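Terminase, large subunit (Enterobacteria phage P22, PDB 4DKW) powers the packaging of viral DNA into empty capsids as an ATP-driven motor and cuts the genome as an endonuclease, the latter through the C-terminal nuclease domain described here. Local coordinates at residues Y180-R183 against R184-R187; W60-S63 against E64-A67; F150-E153 against F154-Y157. One frame throughout, in Å; residues are numbered along the deposited sequence.

Interaction 1: residues Y180-R183 against R184-R187; sequences YMMR and RFAR
Met-182 meets both Arg-184 and Phe-185, and its side chain can be followed outward to see how. From CB the chain bends at both chi2 (-72°) and chi3 (-90°), which swings the thioether toward the residues that follow in sequence. SD comes first to the Arg-184 guanidinium, 3.5 Å from NH2, and also reaches the border of the Phe-185 ring. That Met-aromatic contact is an edge contact: the sulfur lies 5.0 Å from the ring centroid and far off the ring normal. The methyl CE then approaches the same ring obliquely, 3.5 Å from Phe-185 CE2 and almost as near CD2.

The backbone places these groups. Helix 171-181 of this RNase H-like nuclease domain ends here, Met-182 being the first residue to leave helical torsions, and a short 3-10 turn carries the chain toward strand 187-188. Phe-185 N donates to Met-182 O at 2.8 Å with a nearly straight N-H (164°), and Ala-186 N donates to Arg-183 O at 3.1 Å. A water bridges Arg-183 O and Ala-186 O, donating to both.

Arg-184 runs extended from CG to NE, and its NH1 arrives 3.0 Å from Met-181 O, which lies near the guanidinium plane; the same nitrogen donates to Thr-117 O. Arg-183 also reaches back, on a different side of the helix end: its NH1 donates to Tyr-180 O within the guanidinium plane, while Arg-183 N approaches that oxygen from the opposite face of the carbonyl.

Interaction 2: residues W60-S63 against E64-A67; sequences WKKS and ENTA. With SO4 (sulfate ion), chain G.
Trp-60 swings its indole out with CG opposite the backbone N (chi1 177°), and Lys-62 holds a chi1 of -140°, away from any staggered value; these torsions gather the two side chains with that of Asn-65 on one side of the turn. The indole presents its border to Asn-65, whose terminal amide group lies at the ring edge near the ring plane, with the amide and ring planes 46° apart. Asn-65 CB adds an apolar touch, 4.0 Å from Trp-60 CH2. Over one face of the same indole lies Lys-62 CB, 3.5 Å above the plane and displaced toward the rim. Farther along the lysine, CD packs against the Asn-65 amide, 3.7 Å from its CG, before the chain bends at chi4.

This is the turn by which strand 53-62 of the central mixed sheet leaves for helix 67-78, within the RNase H-like nuclease domain. Glu-64 takes positive phi and psi, reversing the course of the chain, and no direct hydrogen bond joins 60-63 to 64-67. A water spans them instead: it lies 2.7 Å from Lys-62 O, to which it probably donates, and accepts from Asn-65 N, also at 2.7 Å. Thr-66 then occupies the N-cap position of the helix, its side chain capping a backbone N farther on.

Outside the turn a sulfate, probably from the crystallisation liquor, is gripped through one oxygen. Ser-63 OG donates to its O3 at 3.0 Å, and Ser-63 N makes a weak bond to the same O3, also at 3.0 Å. The Ser-63 side chain is about 7 Å from that of the magnesium ligand Asp-171, so this end of the turn lies near the nuclease site; Trp-60, by contrast, packs back onto Ala-70, Ala-73 and Val-74 of helix 67-78.

Interaction 3: residues F150-E153 against F154-Y157; sequences FFEE and FRLY
Phe-154 N donates to Phe-150 O at 2.9 Å, nearly straight (165°) and in the carbonyl plane, and Arg-155 N donates to Phe-151 O at 3.0 Å. These are the i to i+4 bonds of helix 148-156 in the RNase H-like nuclease domain. At the next step the pattern changes: Glu-153 O accepts from Leu-156 N at 3.0 Å, a three-residue span with the donor well above the carbonyl plane, and only weakly from Tyr-157 N, as the helix runs out.

The charged ends lean on neighbours beyond this turn. Glu-153 forms a salt bridge through OE2 with Lys-61 and accepts through its two carboxylate oxygens from the backbone N atoms of Val-172 and Leu-173, so a buried carboxylate is held beside the magnesium ligand Asp-171. Arg-155, bent at chi3 (-82°), folds its guanidinium back over the preceding turn, where Phe-151 O sits 3.4 Å above the centre of one face. NH2 forms a salt bridge with Glu-148 and NH1 one with Glu-12. Toward Glu-152 it makes no ion pair: Arg-155 NH2 packs at 3.6 Å from Glu-152 CG while the carboxylate stays farther off.

On the buried side of the helix Phe-150 and Phe-154 follow one another a turn apart. Both rings stand with CG opposite the backbone N, and their planes are 29° apart but slid so far, with centroids 5.6 Å apart, that they barely overlap. Helix 12-15 covers this side through Ile-15. The closest ring atoms are Phe-150 CE2 and Phe-154 CD1, 3.7 Å apart.

Along the chain interaction 2 comes first, then interaction 3, then interaction 1, each at the end of a strand or helix of the same nuclease domain. Interactions 2 and 3 have centres 18 Å apart yet touch, through the salt bridge between Lys-61 NZ and Glu-153 OE2 (2.5 Å), which ties strand 53-62 to helix 148-156 beside Asp-171. Interaction 1 lies across the chain's centre from both, its centre 23 Å from each. It shares no contact with them, but it closes helix 171-181, whose first residues, Asp-171 to Leu-173, adjoin interaction 3. One helix thus runs from the magnesium site to the turn at 180-187.

Interaction 1: residues Y180-R183 against R184-R187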
ATOM      1  N   TYR A 180       2.038   5.116  -1.899  1.00 22.17           N
ATOM      2  CA  TYR A 180       3.089   6.112  -1.791  1.00 19.18           C
ATOM      3  C   TYR A 180       3.525   6.641  -3.173  1.00 19.00           C
ATOM      4  O   TYR A 180       3.677   7.850  -3.377  1.00 19.38           O
ATOM      5  CB  TYR A 180       4.284   5.549  -1.005  1.00 20.08           C
ATOM      6  CG  TYR A 180       5.486   6.465  -1.025  1.00 24.73           C
ATOM      7  CD1 TYR A 180       5.513   7.611  -0.254  1.00 15.37           C
ATOM      8  CD2 TYR A 180       6.592   6.185  -1.826  1.00 25.66           C
ATOM      9  CE1 TYR A 180       6.592   8.467  -0.287  1.00 22.05           C
ATOM     10  CE2 TYR A 180       7.695   7.036  -1.855  1.00 15.77           C
ATOM     11  CZ  TYR A 180       7.676   8.176  -1.084  1.00 23.62           C
ATOM     12  OH  TYR A 180       8.737   9.045  -1.086  1.00 25.67           O
ATOM     13  N   MET A 181       3.725   5.736  -4.120  1.00 24.27           N
ATOM     14  CA  MET A 181       4.151   6.121  -5.463  1.00 22.34           C
ATOM     15  C   MET A 181       3.144   7.046  -6.122  1.00 27.05           C
ATOM     16  O   MET A 181       3.512   7.998  -6.820  1.00 26.33           O
ATOM     17  CB  MET A 181       4.341   4.885  -6.331  1.00 23.28           C
ATOM     18  CG  MET A 181       5.532   4.037  -5.920  1.00 26.03           C
ATOM     19  SD  MET A 181       5.519   2.416  -6.715  1.00 28.19           S
ATOM     20  CE  MET A 181       5.602   2.878  -8.432  1.00 16.73           C
ATOM     21  N   MET A 182       1.869   6.764  -5.884  1.00 25.90           N
ATOM     22  CA  MET A 182       0.783   7.499  -6.521  1.00 26.69           C
ATOM     23  C   MET A 182       0.206   8.613  -5.648  1.00 24.96           C
ATOM     24  O   MET A 182      -0.902   9.076  -5.898  1.00 24.53           O
ATOM     25  CB  MET A 182      -0.332   6.534  -6.922  1.00 25.70           C
ATOM     26  CG  MET A 182       0.068   5.569  -8.011  1.00 27.14           C
ATOM     27  SD  MET A 182       0.231   6.354  -9.633  1.00 27.67           S
ATOM     28  CE  MET A 182      -1.419   6.183 -10.303  1.00 28.49           C
ATOM     29  N   ARG A 183       0.968   9.049  -4.648  1.00 23.00           N
ATOM     30  CA  ARG A 183       0.494  10.039  -3.685  1.00 22.57           C
ATOM     31  C   ARG A 183       0.048  11.356  -4.319  1.00 26.89           C
ATOM     32  O   ARG A 183      -0.700  12.115  -3.700  1.00 25.05           O
ATOM     33  CB  ARG A 183       1.539  10.281  -2.593  1.00 22.30           C
ATOM     34  CG  ARG A 183       2.830  10.917  -3.063  1.00 21.16           C
ATOM     35  CD  ARG A 183       3.843  10.906  -1.950  1.00 20.47           C
ATOM     36  NE  ARG A 183       5.100  11.554  -2.322  1.00 21.18           N
ATOM     37  CZ  ARG A 183       6.056  10.980  -3.049  1.00 24.31           C
ATOM     38  NH1 ARG A 183       5.901   9.743  -3.505  1.00 20.91           N
ATOM     39  NH2 ARG A 183       7.168  11.644  -3.329  1.00 23.94           N
ATOM     40  N   ARG A 184       0.471  11.616  -5.557  1.00 22.94           N
ATOM     41  CA  ARG A 184       0.032  12.834  -6.256  1.00 23.36           C
ATOM     42  C   ARG A 184      -1.471  12.803  -6.562  1.00 27.09           C
ATOM     43  O   ARG A 184      -2.069  13.833  -6.878  1.00 26.32           O
ATOM     44  CB  ARG A 184       0.833  13.061  -7.544  1.00 23.77           C
ATOM     45  CG  ARG A 184       0.716  11.922  -8.575  1.00 27.97           C
ATOM     46  CD  ARG A 184       1.784  12.031  -9.661  1.00 25.41           C
ATOM     47  NE  ARG A 184       1.697  10.949 -10.642  1.00 26.41           N
ATOM     48  CZ  ARG A 184       2.198   9.730 -10.454  1.00 26.39           C
ATOM     49  NH1 ARG A 184       2.814   9.437  -9.313  1.00 24.85           N
ATOM     50  NH2 ARG A 184       2.080   8.799 -11.400  1.00 26.93           N
ATOM     51  N   PHE A 185      -2.066  11.611  -6.471  1.00 24.89           N
ATOM     52  CA  PHE A 185      -3.499  11.429  -6.687  1.00 26.57           C
ATOM     53  C   PHE A 185      -4.315  11.372  -5.391  1.00 26.19           C
ATOM     54  O   PHE A 185      -5.547  11.304  -5.434  1.00 27.36           O
ATOM     55  CB  PHE A 185      -3.774  10.198  -7.548  1.00 27.06           C
ATOM     56  CG  PHE A 185      -3.220  10.307  -8.932  1.00 27.44           C
ATOM     57  CD1 PHE A 185      -3.804  11.152  -9.859  1.00 28.39           C
ATOM     58  CD2 PHE A 185      -2.102   9.582  -9.299  1.00 27.08           C
ATOM     59  CE1 PHE A 185      -3.295  11.261 -11.121  1.00 34.56           C
ATOM     60  CE2 PHE A 185      -1.592   9.694 -10.560  1.00 30.32           C
ATOM     61  CZ  PHE A 185      -2.191  10.526 -11.495  1.00 34.00           C
ATOM     62  N   ALA A 186      -3.628  11.396  -4.249  1.00 25.17           N
ATOM     63  CA  ALA A 186      -4.289  11.452  -2.947  1.00 25.37           C
ATOM     64  C   ALA A 186      -5.188  12.682  -2.867  1.00 30.70           C
ATOM     65  O   ALA A 186      -4.826  13.764  -3.332  1.00 33.04           O
ATOM     66  CB  ALA A 186      -3.261  11.455  -1.831  1.00 24.26           C
ATOM     67  N   ARG A 187      -6.370  12.514  -2.285  1.00 27.87           N
ATOM     68  CA  ARG A 187      -7.332  13.605  -2.208  1.00 27.83           C
ATOM     69  C   ARG A 187      -7.440  14.163  -0.783  1.00 28.22           C
ATOM     70  O   ARG A 187      -7.359  13.418   0.194  1.00 27.72           O
ATOM     71  CB  ARG A 187      -8.697  13.139  -2.718  1.00 35.26           C
ATOM     72  CG  ARG A 187      -9.375  12.102  -1.825  1.00 52.14           C
ATOM     73  CD  ARG A 187     -10.686  11.592  -2.421  1.00 71.97           C
ATOM     74  NE  ARG A 187     -11.588  12.665  -2.835  1.00 83.53           N
ATOM     75  CZ  ARG A 187     -12.874  12.490  -3.129  1.00 87.50           C
ATOM     76  NH1 ARG A 187     -13.424  11.286  -3.040  1.00 87.69           N
ATOM     77  NH2 ARG A 187     -13.615  13.524  -3.499  1.00 89.58           N
TER
HETATM   78  O   HOH W   1      -2.043  14.564  -3.022  1.00 45.40           O

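Interaction 2: residues W60-S63 against E64-A67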
ATOM      1  N   TRP A  60      -6.096  -4.222   5.210  1.00 29.32           N
ATOM      2  CA  TRP A  60      -6.894  -5.435   5.122  1.00 22.67           C
ATOM      3  C   TRP A  60      -6.164  -6.415   4.213  1.00 29.40           C
ATOM      4  O   TRP A  60      -5.754  -6.065   3.107  1.00 28.78           O
ATOM      5  CB  TRP A  60      -8.298  -5.126   4.594  1.00 26.79           C
ATOM      6  CG  TRP A  60      -9.183  -6.342   4.399  1.00 35.16           C
ATOM      7  CD1 TRP A  60      -9.905  -7.000   5.358  1.00 30.90           C
ATOM      8  CD2 TRP A  60      -9.455  -7.019   3.158  1.00 35.97           C
ATOM      9  NE1 TRP A  60     -10.600  -8.050   4.791  1.00 36.29           N
ATOM     10  CE2 TRP A  60     -10.342  -8.080   3.444  1.00 35.33           C
ATOM     11  CE3 TRP A  60      -9.027  -6.833   1.835  1.00 29.29           C
ATOM     12  CZ2 TRP A  60     -10.804  -8.953   2.460  1.00 38.07           C
ATOM     13  CZ3 TRP A  60      -9.488  -7.701   0.858  1.00 33.01           C
ATOM     14  CH2 TRP A  60     -10.369  -8.748   1.177  1.00 34.64           C
ATOM     15  N   LYS A  61      -5.981  -7.638   4.691  1.00 30.73           N
ATOM     16  CA  LYS A  61      -5.249  -8.653   3.945  1.00 30.12           C
ATOM     17  C   LYS A  61      -5.977  -9.987   4.038  1.00 33.90           C
ATOM     18  O   LYS A  61      -6.309 -10.436   5.140  1.00 34.03           O
ATOM     19  CB  LYS A  61      -3.841  -8.787   4.521  1.00 32.56           C
ATOM     20  CG  LYS A  61      -2.985  -9.855   3.872  1.00 30.47           C
ATOM     21  CD  LYS A  61      -1.591  -9.862   4.483  1.00 27.65           C
ATOM     22  CE  LYS A  61      -0.744 -10.975   3.888  1.00 32.29           C
ATOM     23  NZ  LYS A  61       0.662 -10.860   4.326  1.00 29.73           N
ATOM     24  N   LYS A  62      -6.238 -10.615   2.891  1.00 34.46           N
ATOM     25  CA  LYS A  62      -7.002 -11.858   2.880  1.00 36.43           C
ATOM     26  C   LYS A  62      -6.825 -12.688   1.610  1.00 38.30           C
ATOM     27  O   LYS A  62      -6.821 -12.152   0.499  1.00 39.14           O
ATOM     28  CB  LYS A  62      -8.493 -11.585   3.115  1.00 42.80           C
ATOM     29  CG  LYS A  62      -9.152 -12.616   4.024  1.00 50.53           C
ATOM     30  CD  LYS A  62     -10.649 -12.446   4.085  1.00 64.19           C
ATOM     31  CE  LYS A  62     -11.252 -13.348   5.146  1.00 74.39           C
ATOM     32  NZ  LYS A  62     -10.993 -14.794   4.891  1.00 78.04           N
ATOM     33  N   SER A  63      -6.677 -14.000   1.791  1.00 40.72           N
ATOM     34  CA  SER A  63      -6.617 -14.949   0.679  1.00 40.88           C
ATOM     35  C   SER A  63      -8.013 -15.332   0.200  1.00 40.84           C
ATOM     36  O   SER A  63      -8.979 -15.302   0.962  1.00 40.61           O
ATOM     37  CB  SER A  63      -5.876 -16.227   1.089  1.00 42.35           C
ATOM     38  OG  SER A  63      -4.518 -15.981   1.402  1.00 55.58           O
ATOM     39  N   GLU A  64      -8.100 -15.700  -1.072  1.00 45.25           N
ATOM     40  CA  GLU A  64      -9.314 -16.277  -1.648  1.00 50.71           C
ATOM     41  C   GLU A  64     -10.577 -15.452  -1.417  1.00 49.23           C
ATOM     42  O   GLU A  64     -11.618 -15.984  -1.028  1.00 48.04           O
ATOM     43  CB  GLU A  64      -9.503 -17.715  -1.163  1.00 55.01           C
ATOM     44  CG  GLU A  64      -8.375 -18.640  -1.597  1.00 61.04           C
ATOM     45  CD  GLU A  64      -8.463 -20.014  -0.969  1.00 70.84           C
ATOM     46  OE1 GLU A  64      -9.314 -20.211  -0.074  1.00 74.86           O
ATOM     47  OE2 GLU A  64      -7.676 -20.897  -1.372  1.00 74.35           O
ATOM     48  N   ASN A  65     -10.463 -14.148  -1.650  1.00 45.67           N
ATOM     49  CA  ASN A  65     -11.618 -13.253  -1.661  1.00 47.83           C
ATOM     50  C   ASN A  65     -11.779 -12.580  -3.022  1.00 44.59           C
ATOM     51  O   ASN A  65     -10.798 -12.199  -3.668  1.00 39.14           O
ATOM     52  CB  ASN A  65     -11.507 -12.185  -0.562  1.00 47.27           C
ATOM     53  CG  ASN A  65     -12.136 -12.620   0.752  1.00 46.50           C
ATOM     54  OD1 ASN A  65     -12.169 -13.811   1.079  1.00 55.65           O
ATOM     55  ND2 ASN A  65     -12.650 -11.651   1.508  1.00 38.70           N
ATOM     56  N   THR A  66     -13.022 -12.446  -3.462  1.00 44.74           N
ATOM     57  CA  THR A  66     -13.307 -11.748  -4.700  1.00 45.34           C
ATOM     58  C   THR A  66     -13.247 -10.246  -4.462  1.00 46.20           C
ATOM     59  O   THR A  66     -13.086  -9.796  -3.326  1.00 47.81           O
ATOM     60  CB  THR A  66     -14.703 -12.114  -5.230  1.00 47.34           C
ATOM     61  OG1 THR A  66     -15.694 -11.673  -4.296  1.00 48.44           O
ATOM     62  CG2 THR A  66     -14.828 -13.612  -5.412  1.00 39.91           C
ATOM     63  N   ALA A  67     -13.376  -9.471  -5.535  1.00 44.98           N
ATOM     64  CA  ALA A  67     -13.418  -8.016  -5.420  1.00 41.18           C
ATOM     65  C   ALA A  67     -14.667  -7.556  -4.660  1.00 45.26           C
ATOM     66  O   ALA A  67     -14.607  -6.592  -3.892  1.00 43.85           O
ATOM     67  CB  ALA A  67     -13.354  -7.368  -6.802  1.00 40.99           C
TER
HETATM   68  S   SO4 G 503      -4.239 -14.540   5.395  1.00118.16           S
HETATM   69  O1  SO4 G 503      -2.946 -13.864   5.399  1.00112.99           O
HETATM   70  O2  SO4 G 503      -5.156 -13.838   6.288  1.00120.43           O
HETATM   71  O3  SO4 G 503      -4.784 -14.542   4.043  1.00119.51           O
HETATM   72  O4  SO4 G 503      -4.071 -15.915   5.853  1.00122.84           O
HETATM   73  O   HOH W   2      -8.233 -12.551  -1.720  1.00 24.09           O

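Interaction 3: residues F150-E153 against F154-Y157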
ATOM      1  N   PHE A 150       0.756  -5.282   8.501  1.00 23.60           N
ATOM      2  CA  PHE A 150       1.947  -4.580   8.029  1.00 23.09           C
ATOM      3  C   PHE A 150       3.184  -5.050   8.780  1.00 25.79           C
ATOM      4  O   PHE A 150       4.218  -5.318   8.186  1.00 20.55           O
ATOM      5  CB  PHE A 150       1.829  -3.068   8.202  1.00 22.05           C
ATOM      6  CG  PHE A 150       3.105  -2.334   7.863  1.00 25.50           C
ATOM      7  CD1 PHE A 150       3.350  -1.915   6.566  1.00 20.19           C
ATOM      8  CD2 PHE A 150       4.075  -2.093   8.837  1.00 22.24           C
ATOM      9  CE1 PHE A 150       4.530  -1.248   6.240  1.00 23.00           C
ATOM     10  CE2 PHE A 150       5.254  -1.445   8.516  1.00 20.09           C
ATOM     11  CZ  PHE A 150       5.481  -1.015   7.218  1.00 19.12           C
ATOM     12  N   PHE A 151       3.085  -5.110  10.100  1.00 26.27           N
ATOM     13  CA  PHE A 151       4.242  -5.441  10.927  1.00 29.03           C
ATOM     14  C   PHE A 151       4.685  -6.893  10.749  1.00 27.27           C
ATOM     15  O   PHE A 151       5.883  -7.204  10.797  1.00 27.25           O
ATOM     16  CB  PHE A 151       3.961  -5.100  12.397  1.00 24.25           C
ATOM     17  CG  PHE A 151       3.850  -3.630  12.646  1.00 25.94           C
ATOM     18  CD1 PHE A 151       4.980  -2.818  12.554  1.00 27.57           C
ATOM     19  CD2 PHE A 151       2.622  -3.048  12.930  1.00 25.75           C
ATOM     20  CE1 PHE A 151       4.889  -1.455  12.762  1.00 28.67           C
ATOM     21  CE2 PHE A 151       2.521  -1.681  13.142  1.00 27.75           C
ATOM     22  CZ  PHE A 151       3.657  -0.886  13.062  1.00 26.61           C
ATOM     23  N   GLU A 152       3.718  -7.775  10.525  1.00 24.74           N
ATOM     24  CA  GLU A 152       4.012  -9.174  10.225  1.00 27.90           C
ATOM     25  C   GLU A 152       4.912  -9.316   9.006  1.00 27.12           C
ATOM     26  O   GLU A 152       5.824 -10.140   9.001  1.00 27.31           O
ATOM     27  CB  GLU A 152       2.718  -9.958  10.008  1.00 28.92           C
ATOM     28  CG  GLU A 152       1.840 -10.043  11.249  1.00 40.46           C
ATOM     29  CD  GLU A 152       0.537 -10.796  11.006  1.00 56.55           C
ATOM     30  OE1 GLU A 152       0.162 -10.991   9.825  1.00 52.62           O
ATOM     31  OE2 GLU A 152      -0.116 -11.188  12.002  1.00 63.46           O
ATOM     32  N   GLU A 153       4.643  -8.518   7.975  1.00 25.82           N
ATOM     33  CA  GLU A 153       5.441  -8.530   6.748  1.00 23.49           C
ATOM     34  C   GLU A 153       6.767  -7.782   6.915  1.00 22.63           C
ATOM     35  O   GLU A 153       7.813  -8.237   6.454  1.00 31.32           O
ATOM     36  CB  GLU A 153       4.651  -7.917   5.590  1.00 23.98           C
ATOM     37  CG  GLU A 153       3.328  -8.619   5.269  1.00 27.56           C
ATOM     38  CD  GLU A 153       2.729  -8.140   3.951  1.00 30.00           C
ATOM     39  OE1 GLU A 153       3.305  -7.211   3.350  1.00 31.41           O
ATOM     40  OE2 GLU A 153       1.693  -8.689   3.511  1.00 27.20           O
ATOM     41  N   PHE A 154       6.694  -6.628   7.571  1.00 27.57           N
ATOM     42  CA  PHE A 154       7.837  -5.777   7.893  1.00 26.39           C
ATOM     43  C   PHE A 154       8.937  -6.591   8.571  1.00 28.83           C
ATOM     44  O   PHE A 154      10.124  -6.441   8.251  1.00 29.65           O
ATOM     45  CB  PHE A 154       7.336  -4.642   8.792  1.00 22.53           C
ATOM     46  CG  PHE A 154       8.403  -3.681   9.254  1.00 28.51           C
ATOM     47  CD1 PHE A 154       8.745  -2.579   8.483  1.00 23.65           C
ATOM     48  CD2 PHE A 154       9.008  -3.842  10.497  1.00 30.27           C
ATOM     49  CE1 PHE A 154       9.693  -1.686   8.919  1.00 21.02           C
ATOM     50  CE2 PHE A 154       9.967  -2.943  10.939  1.00 26.02           C
ATOM     51  CZ  PHE A 154      10.307  -1.867  10.152  1.00 22.60           C
ATOM     52  N   ARG A 155       8.525  -7.469   9.488  1.00 31.56           N
ATOM     53  CA  ARG A 155       9.447  -8.320  10.249  1.00 32.98           C
ATOM     54  C   ARG A 155      10.183  -9.373   9.414  1.00 31.97           C
ATOM     55  O   ARG A 155      11.317  -9.753   9.738  1.00 27.95           O
ATOM     56  CB  ARG A 155       8.697  -9.032  11.366  1.00 31.16           C
ATOM     57  CG  ARG A 155       8.318  -8.132  12.506  1.00 39.69           C
ATOM     58  CD  ARG A 155       7.775  -8.925  13.679  1.00 37.38           C
ATOM     59  NE  ARG A 155       6.371  -9.278  13.523  1.00 40.96           N
ATOM     60  CZ  ARG A 155       5.360  -8.562  14.004  1.00 40.56           C
ATOM     61  NH1 ARG A 155       5.588  -7.451  14.690  1.00 33.67           N
ATOM     62  NH2 ARG A 155       4.116  -8.980  13.830  1.00 49.15           N
ATOM     63  N   LEU A 156       9.531  -9.832   8.347  1.00 28.83           N
ATOM     64  CA  LEU A 156      10.038 -10.913   7.509  1.00 28.48           C
ATOM     65  C   LEU A 156      10.694 -10.465   6.191  1.00 28.62           C
ATOM     66  O   LEU A 156      11.322 -11.266   5.513  1.00 31.55           O
ATOM     67  CB  LEU A 156       8.889 -11.858   7.179  1.00 30.79           C
ATOM     68  CG  LEU A 156       8.225 -12.532   8.373  1.00 33.29           C
ATOM     69  CD1 LEU A 156       7.064 -13.384   7.895  1.00 31.80           C
ATOM     70  CD2 LEU A 156       9.241 -13.385   9.096  1.00 32.95           C
ATOM     71  N   TYR A 157      10.518  -9.198   5.823  1.00 27.41           N
ATOM     72  CA  TYR A 157      10.995  -8.686   4.543  1.00 26.60           C
ATOM     73  C   TYR A 157      12.529  -8.668   4.498  1.00 30.46           C
ATOM     74  O   TYR A 157      13.178  -7.969   5.292  1.00 30.56           O
ATOM     75  CB  TYR A 157      10.456  -7.276   4.339  1.00 20.10           C
ATOM     76  CG  TYR A 157      10.258  -6.857   2.899  1.00 23.51           C
ATOM     77  CD1 TYR A 157       9.791  -7.756   1.947  1.00 20.98           C
ATOM     78  CD2 TYR A 157      10.486  -5.541   2.506  1.00 22.63           C
ATOM     79  CE1 TYR A 157       9.583  -7.354   0.625  1.00 25.36           C
ATOM     80  CE2 TYR A 157      10.275  -5.133   1.205  1.00 19.91           C
ATOM     81  CZ  TYR A 157       9.828  -6.036   0.267  1.00 24.32           C
ATOM     82  OH  TYR A 157       9.607  -5.607  -1.033  1.00 24.61           O
TER